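PDB 2YIH: Cel44C from Paenibacillus polymyxa, which hydrolyses the beta-1,4-glucan backbone of xyloglucan and cellulose, this chain being the glycoside hydrolase family 44 part of a longer multidomain protein. Local coordinates for residues Q32-D37 with Y400-Y405; T305-M310 with K454-A459. The protein carries 8 engineered substitutions. All coordinates share one frame; numbering follows the deposited sequence.

Interaction 1: Q32-D37 with Y400-Y405; sequences QDLAGD and YVSAAY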
ATOM      1  N   GLN A  32       9.195  -0.896  -2.752  1.00  8.81           N
ATOM      2  CA  GLN A  32      10.443  -1.498  -3.251  1.00  9.05           C
ATOM      3  C   GLN A  32      10.130  -2.825  -3.885  1.00  9.29           C
ATOM      4  O   GLN A  32       9.365  -3.621  -3.321  1.00  9.84           O
ATOM      5  CB  GLN A  32      11.410  -1.748  -2.082  1.00  9.61           C
ATOM      6  CG  GLN A  32      11.819  -0.458  -1.346  1.00 10.28           C
ATOM      7  CD  GLN A  32      10.903  -0.132  -0.194  1.00 10.07           C
ATOM      8  OE1 GLN A  32       9.794  -0.658  -0.079  1.00 10.77           O
ATOM      9  NE2 GLN A  32      11.384   0.724   0.707  1.00 11.40           N
ATOM     10  N   ASP A  33      10.687  -3.104  -5.059  1.00  9.38           N
ATOM     11  CA  ASP A  33      10.601  -4.479  -5.532  1.00  9.52           C
ATOM     12  C   ASP A  33      11.277  -5.444  -4.562  1.00  9.68           C
ATOM     13  O   ASP A  33      12.309  -5.115  -3.974  1.00  9.77           O
ATOM     14  CB  ASP A  33      11.212  -4.612  -6.933  1.00 10.50           C
ATOM     15  CG  ASP A  33      10.468  -3.781  -7.955  1.00 11.19           C
ATOM     16  OD1 ASP A  33       9.218  -3.805  -7.936  1.00 12.03           O
ATOM     17  OD2 ASP A  33      11.140  -3.177  -8.797  1.00 12.00           O
ATOM     18  N   LEU A  34      10.703  -6.629  -4.386  1.00  9.32           N
ATOM     19  CA  LEU A  34      11.278  -7.645  -3.478  1.00 10.10           C
ATOM     20  C   LEU A  34      12.143  -8.636  -4.270  1.00 10.16           C
ATOM     21  O   LEU A  34      13.015  -8.206  -5.040  1.00 10.74           O
ATOM     22  CB  LEU A  34      10.168  -8.321  -2.641  1.00 10.33           C
ATOM     23  CG  LEU A  34       9.341  -7.328  -1.800  1.00 10.63           C
ATOM     24  CD1 LEU A  34       8.198  -8.026  -1.018  1.00 11.08           C
ATOM     25  CD2 LEU A  34      10.228  -6.569  -0.806  1.00 11.59           C
ATOM     26  N   ALA A  35      11.884  -9.938  -4.156  1.00 10.21           N
ATOM     27  CA  ALA A  35      12.737 -10.911  -4.856  1.00 11.80           C
ATOM     28  C   ALA A  35      12.526 -10.919  -6.356  1.00 12.81           C
ATOM     29  O   ALA A  35      13.485 -11.140  -7.125  1.00 15.09           O
ATOM     30  CB  ALA A  35      12.548 -12.308  -4.281  1.00 10.96           C
ATOM     31  N   GLY A  36      11.314 -10.592  -6.781  1.00 13.08           N
ATOM     32  CA  GLY A  36      11.014 -10.499  -8.205  1.00 13.71           C
ATOM     33  C   GLY A  36      10.132 -11.619  -8.701  1.00 14.01           C
ATOM     34  O   GLY A  36       9.716 -11.616  -9.862  1.00 15.48           O
ATOM     35  N   ASP A  37       9.849 -12.594  -7.844  1.00 12.76           N
ATOM     36  CA  ASP A  37       8.966 -13.677  -8.228  1.00 12.63           C
ATOM     37  C   ASP A  37       7.685 -13.697  -7.394  1.00 11.24           C
ATOM     38  O   ASP A  37       7.010 -14.730  -7.248  1.00 11.82           O
ATOM     39  CB  ASP A  37       9.683 -15.027  -8.222  1.00 13.49           C
ATOM     40  CG  ASP A  37      10.260 -15.397  -6.869  1.00 14.59           C
ATOM     41  OD1 ASP A  37      10.272 -14.598  -5.909  1.00 14.35           O
ATOM     42  OD2 ASP A  37      10.674 -16.565  -6.749  1.00 17.22           O
ATOM     43  N   TYR A 400      10.323 -13.580   4.634  1.00  8.27           N
ATOM     44  CA  TYR A 400       8.984 -14.048   5.035  1.00  8.12           C
ATOM     45  C   TYR A 400       7.859 -13.150   4.519  1.00  8.48           C
ATOM     46  O   TYR A 400       6.720 -13.621   4.308  1.00  8.28           O
ATOM     47  CB  TYR A 400       8.913 -14.313   6.540  1.00  8.18           C
ATOM     48  CG  TYR A 400       9.392 -15.707   6.924  1.00  8.12           C
ATOM     49  CD1 TYR A 400       8.625 -16.831   6.630  1.00  8.15           C
ATOM     50  CD2 TYR A 400      10.661 -15.892   7.508  1.00  7.97           C
ATOM     51  CE1 TYR A 400       9.041 -18.114   6.987  1.00  8.25           C
ATOM     52  CE2 TYR A 400      11.090 -17.166   7.877  1.00  8.13           C
ATOM     53  CZ  TYR A 400      10.312 -18.265   7.565  1.00  8.45           C
ATOM     54  OH  TYR A 400      10.738 -19.535   7.918  1.00  8.95           O
ATOM     55  N   VAL A 401       8.168 -11.879   4.220  1.00  8.50           N
ATOM     56  CA  VAL A 401       7.185 -11.052   3.493  1.00  8.57           C
ATOM     57  C   VAL A 401       7.024 -11.569   2.070  1.00  8.49           C
ATOM     58  O   VAL A 401       5.905 -11.724   1.573  1.00  8.55           O
ATOM     59  CB  VAL A 401       7.577  -9.551   3.527  1.00  8.94           C
ATOM     60  CG1 VAL A 401       6.593  -8.724   2.639  1.00  8.82           C
ATOM     61  CG2 VAL A 401       7.514  -9.066   4.968  1.00  8.61           C
ATOM     62  N   SER A 402       8.140 -11.845   1.405  1.00  8.34           N
ATOM     63  CA  SER A 402       8.080 -12.374   0.053  0.50  8.89           C
ATOM     64  C   SER A 402       7.332 -13.702   0.065  1.00  9.08           C
ATOM     65  O   SER A 402       6.565 -13.970  -0.848  1.00 10.27           O
ATOM     66  CB  SER A 402       9.484 -12.532  -0.540  0.50  8.76           C
ATOM     67  OG  SER A 402      10.108 -11.262  -0.736  0.50  8.81           O
ATOM     68  N   ALA A 403       7.554 -14.524   1.091  1.00  9.06           N
ATOM     69  CA  ALA A 403       6.812 -15.804   1.202  1.00  8.65           C
ATOM     70  C   ALA A 403       5.293 -15.613   1.213  1.00  8.33           C
ATOM     71  O   ALA A 403       4.577 -16.287   0.494  1.00  8.62           O
ATOM     72  CB  ALA A 403       7.232 -16.604   2.479  1.00  8.66           C
ATOM     73  N   ALA A 404       4.834 -14.623   1.965  1.00  8.13           N
ATOM     74  CA  ALA A 404       3.388 -14.339   2.057  1.00  7.95           C
ATOM     75  C   ALA A 404       2.836 -13.960   0.691  1.00  7.84           C
ATOM     76  O   ALA A 404       1.777 -14.478   0.290  1.00  7.62           O
ATOM     77  CB  ALA A 404       3.108 -13.229   3.092  1.00  7.91           C
ATOM     78  N   TYR A 405       3.525 -13.066  -0.028  1.00  7.80           N
ATOM     79  CA  TYR A 405       3.050 -12.725  -1.381  1.00  7.83           C
ATOM     80  C   TYR A 405       3.034 -13.952  -2.284  1.00  8.01           C
ATOM     81  O   TYR A 405       2.091 -14.148  -3.039  1.00  7.48           O
ATOM     82  CB  TYR A 405       3.870 -11.598  -2.053  1.00  7.82           C
ATOM     83  CG  TYR A 405       3.525 -10.232  -1.494  1.00  7.96           C
ATOM     84  CD1 TYR A 405       2.389  -9.531  -1.944  1.00  8.17           C
ATOM     85  CD2 TYR A 405       4.317  -9.662  -0.499  1.00  7.90           C
ATOM     86  CE1 TYR A 405       2.043  -8.280  -1.387  1.00  7.89           C
ATOM     87  CE2 TYR A 405       4.000  -8.409   0.044  1.00  7.81           C
ATOM     88  CZ  TYR A 405       2.851  -7.734  -0.404  1.00  8.19           C
ATOM     89  OH  TYR A 405       2.469  -6.545   0.167  1.00  7.76           O
TER
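L34 reaches from the loop 32-37 onto one side of the helical turn 400-405, where S402 is its main partner. S402 has two deposited conformers; in the one described, its OG sits 3.5 Å from L34 CB and 3.8 Å from L34 CD1, so the leucine lies alongside the hydroxyl. L34 CG stands beside the backbone N (chi1 -58°), and from there the extended branch CD1 runs on past S402. That methyl meets V401 CG1 at 4.1 Å, the two side chains crossing at about a right angle. It also comes obliquely to the Y405 ring, 4.2 Å from L34 CD1 to Y405 CD2, while V401 CG1 lies in plane at the edge of the same ring. A35 adds a looser touch, with its CB 4.4 Å from S402 OG. The serine hydroxyl takes its main polar partner outside both segments: E38 OE2 is hydrogen-bonded to S402 OG and to A35 N, and E38 OE1 to G36 N, so in this conformer one carboxylate ties the loop to the helix. In the (beta/alpha)8 barrel the loop follows the first strand, 29-30, and helix 399-409 follows the last, 387-390, so the contact lies at the closure of the barrel. Y390 of strand 387-390 touches L34, V401 and Y405; helix 367-382 packs on A404 and Y405, and strand 474-481 of the beta domain on Y400 and A403.

Interaction 2: T305-M310 with K454-A459; sequences TKKARM and KSMDSA. With EDO (1,2-ethanediol), chain J.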
ATOM      1  N   THR A 305       6.346 -10.137  21.353  1.00 12.53           N
ATOM      2  CA  THR A 305       6.355  -9.234  20.180  1.00 11.50           C
ATOM      3  C   THR A 305       5.865 -10.039  18.965  1.00 11.37           C
ATOM      4  O   THR A 305       5.081  -9.536  18.158  1.00 11.20           O
ATOM      5  CB  THR A 305       7.766  -8.677  19.845  1.00 11.87           C
ATOM      6  OG1 THR A 305       8.445  -8.263  21.044  1.00 12.19           O
ATOM      7  CG2 THR A 305       7.663  -7.472  18.876  1.00 12.11           C
ATOM      8  N   LYS A 306       6.336 -11.272  18.832  1.00 11.11           N
ATOM      9  CA  LYS A 306       5.946 -12.109  17.686  1.00 11.67           C
ATOM     10  C   LYS A 306       4.448 -12.441  17.752  1.00 11.58           C
ATOM     11  O   LYS A 306       3.764 -12.412  16.727  1.00 11.90           O
ATOM     12  CB  LYS A 306       6.791 -13.391  17.626  1.00 12.09           C
ATOM     13  CG  LYS A 306       8.254 -13.112  17.278  1.00 12.58           C
ATOM     14  CD  LYS A 306       9.143 -14.286  17.699  1.00 13.36           C
ATOM     15  CE  LYS A 306      10.638 -14.028  17.403  1.00 13.55           C
ATOM     16  NZ  LYS A 306      11.420 -15.305  17.670  1.00 15.04           N
ATOM     17  N   LYS A 307       3.945 -12.792  18.945  1.00 10.99           N
ATOM     18  CA  LYS A 307       2.514 -13.035  19.081  1.00 11.36           C
ATOM     19  C   LYS A 307       1.695 -11.787  18.721  1.00 11.38           C
ATOM     20  O   LYS A 307       0.645 -11.873  18.052  1.00 11.60           O
ATOM     21  CB  LYS A 307       2.194 -13.511  20.503  1.00 12.02           C
ATOM     22  CG  LYS A 307       2.702 -14.941  20.764  1.00 12.39           C
ATOM     23  CD  LYS A 307       2.442 -15.282  22.240  1.00 12.84           C
ATOM     24  CE  LYS A 307       3.069 -16.596  22.659  0.50 12.83           C
ATOM     25  NZ  LYS A 307       2.714 -16.808  24.097  0.50 12.84           N
ATOM     26  N   ALA A 308       2.148 -10.617  19.191  1.00 10.65           N
ATOM     27  CA  ALA A 308       1.404  -9.386  18.943  1.00 11.00           C
ATOM     28  C   ALA A 308       1.442  -9.066  17.455  1.00 11.03           C
ATOM     29  O   ALA A 308       0.451  -8.590  16.904  1.00 10.69           O
ATOM     30  CB  ALA A 308       1.955  -8.232  19.772  1.00 10.64           C
ATOM     31  N   ARG A 309       2.553  -9.399  16.789  1.00  9.93           N
ATOM     32  CA  ARG A 309       2.665  -9.132  15.343  1.00 10.17           C
ATOM     33  C   ARG A 309       1.608  -9.944  14.604  1.00  9.89           C
ATOM     34  O   ARG A 309       0.934  -9.430  13.704  1.00  9.39           O
ATOM     35  CB  ARG A 309       4.073  -9.508  14.833  1.00  9.90           C
ATOM     36  CG  ARG A 309       4.277  -9.372  13.305  1.00 10.26           C
ATOM     37  CD  ARG A 309       5.772  -9.506  12.912  1.00  9.84           C
ATOM     38  NE  ARG A 309       6.592  -8.485  13.575  1.00  9.91           N
ATOM     39  CZ  ARG A 309       7.457  -8.686  14.584  1.00  9.97           C
ATOM     40  NH1 ARG A 309       7.733  -9.923  15.042  1.00 10.19           N
ATOM     41  NH2 ARG A 309       8.057  -7.630  15.143  1.00 10.20           N
ATOM     42  N   MET A 310       1.405 -11.200  15.006  1.00 10.03           N
ATOM     43  CA  MET A 310       0.422 -12.025  14.282  1.00 10.04           C
ATOM     44  C   MET A 310      -1.044 -11.685  14.576  1.00 10.08           C
ATOM     45  O   MET A 310      -1.919 -12.003  13.753  1.00 10.74           O
ATOM     46  CB  MET A 310       0.669 -13.516  14.551  1.00 10.51           C
ATOM     47  CG  MET A 310       2.060 -13.950  14.023  1.00 10.36           C
ATOM     48  SD  MET A 310       2.382 -15.731  14.222  1.00 10.71           S
ATOM     49  CE  MET A 310       2.783 -15.713  15.959  1.00 10.36           C
ATOM     50  N   LYS A 454      -1.402 -19.404  14.007  1.00 12.16           N
ATOM     51  CA  LYS A 454      -0.640 -18.348  14.685  0.50 12.24           C
ATOM     52  C   LYS A 454      -0.098 -18.810  16.044  1.00 12.79           C
ATOM     53  O   LYS A 454       0.669 -18.088  16.701  1.00 12.50           O
ATOM     54  CB  LYS A 454      -1.528 -17.114  14.900  0.50 12.02           C
ATOM     55  CG  LYS A 454      -2.014 -16.452  13.599  0.50 11.75           C
ATOM     56  CD  LYS A 454      -2.992 -15.318  13.867  0.50 11.68           C
ATOM     57  CE  LYS A 454      -4.414 -15.832  13.997  0.50 11.64           C
ATOM     58  NZ  LYS A 454      -5.334 -14.745  14.401  0.50 11.50           N
ATOM     59  N   SER A 455      -0.525 -19.993  16.495  1.00 14.08           N
ATOM     60  CA  SER A 455       0.012 -20.521  17.764  1.00 13.82           C
ATOM     61  C   SER A 455       1.504 -20.780  17.644  1.00 15.22           C
ATOM     62  O   SER A 455       1.978 -21.331  16.644  1.00 12.50           O
ATOM     63  CB  SER A 455      -0.660 -21.827  18.184  1.00 14.29           C
ATOM     64  OG  SER A 455      -0.023 -22.320  19.384  1.00 14.92           O
ATOM     65  N   MET A 456       2.240 -20.412  18.691  1.00 16.20           N
ATOM     66  CA  MET A 456       3.671 -20.679  18.690  0.50 18.48           C
ATOM     67  C   MET A 456       3.973 -22.106  19.121  1.00 19.65           C
ATOM     68  O   MET A 456       5.066 -22.609  18.859  1.00 20.72           O
ATOM     69  CB  MET A 456       4.412 -19.697  19.596  0.50 18.95           C
ATOM     70  CG  MET A 456       4.379 -18.274  19.090  0.50 19.29           C
ATOM     71  SD  MET A 456       5.610 -17.277  19.923  0.50 21.11           S
ATOM     72  CE  MET A 456       7.093 -17.892  19.127  0.50 19.88           C
ATOM     73  N   ASP A 457       2.996 -22.780  19.737  1.00 20.10           N
ATOM     74  CA  ASP A 457       3.208 -24.029  20.500  0.50 21.81           C
ATOM     75  C   ASP A 457       2.368 -25.224  20.021  1.00 22.12           C
ATOM     76  O   ASP A 457       2.743 -26.392  20.210  1.00 23.79           O
ATOM     77  CB  ASP A 457       2.849 -23.808  21.969  0.50 21.78           C
ATOM     78  CG  ASP A 457       3.613 -22.670  22.597  0.50 22.72           C
ATOM     79  OD1 ASP A 457       4.847 -22.651  22.465  0.50 24.17           O
ATOM     80  OD2 ASP A 457       2.980 -21.818  23.262  0.50 24.00           O
ATOM     81  N   SER A 458       1.162 -24.936  19.541  1.00 21.09           N
ATOM     82  CA  SER A 458       0.174 -26.011  19.392  1.00 20.64           C
ATOM     83  C   SER A 458      -0.379 -26.158  17.975  1.00 19.95           C
ATOM     84  O   SER A 458      -0.977 -25.222  17.458  1.00 18.77           O
ATOM     85  CB  SER A 458      -0.978 -25.811  20.388  1.00 23.33           C
ATOM     86  OG  SER A 458      -0.481 -25.604  21.716  1.00 26.29           O
ATOM     87  N   ALA A 459      -0.256 -27.358  17.400  1.00 17.79           N
ATOM     88  CA  ALA A 459      -0.921 -27.685  16.136  1.00 17.94           C
ATOM     89  C   ALA A 459      -2.417 -27.688  16.377  1.00 16.88           C
ATOM     90  O   ALA A 459      -2.864 -27.824  17.520  1.00 17.48           O
ATOM     91  CB  ALA A 459      -0.481 -29.051  15.631  1.00 17.79           C
TER
HETATM   92  C1  EDO J1527       9.232 -18.282  16.200  1.00 34.27           C
HETATM   93  O1  EDO J1527       9.937 -18.669  17.377  1.00 38.92           O
HETATM   94  C2  EDO J1527      10.269 -17.897  15.163  1.00 34.25           C
HETATM   95  O2  EDO J1527      11.051 -16.813  15.670  1.00 30.41           O
HETATM   96  O   HOH W   1      -4.380 -12.202  13.084  0.50  9.51           O
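M310 lies against K454, its CE 3.3 Å from the K454 carbonyl O and its CB 4.1 Å from K454 CG. A bend at chi3 (-78°) turns the M310 methyl toward that carbonyl and toward M456 CG. K454 and M456 each have two deposited conformers, one of which is described. M456 lies across the K307 chain, its SD 3.8 Å from both CG and CE of that lysine, while its CE ends 4.4 Å from K306 CD. A water links the M310 carbonyl to the K454 ammonium: it donates to M310 O at 2.6 Å and accepts from K454 NZ at 3.0 Å, and K454 NZ is also bonded to I430 O. Helix 303-311 belongs to the barrel domain, whereas 454-459 links strands 446-453 and 460-467 of the beta domain, so the contact joins the two domains. A 1,2-ethanediol, probably from the crystallisation liquor, touches M456 CE and bonds to D366 OD1; its hydrogen bond from K306 NZ is short and so somewhat doubtful, and K306 NZ and D366 OD1 form a long, weak ion pair. Replacing K306 by an alanine would probably leave the M456 methyl with less cover and D366 without that distant charge. Behind M456, S455 OG shapes the loop as an ST turn and ST motif, accepting from D457 N (3.1 Å) and S458 N (2.9 Å). The N453 side chain bonds to S455 N and S458 O.

Overall arrangement
Interactions 1 and 2 do not touch: their centres are 22 Å apart and their nearest atoms about 8 Å. Their segments alternate along the chain, so the two contacts interlock in sequence. Helix 367-382 is a common neighbour: A404 and Y405 of interaction 1 pack on it through M373, while K306 and M310 of interaction 2 touch S368 and K454 touches I371. Interaction 1 is the more central, with its centre 14 Å from that of the chain against 25 Å for interaction 2, and the more buried of the two. The first is internal to the barrel, the second bridges barrel and beta domain. Both lie away from the glycan pocket and the calcium site.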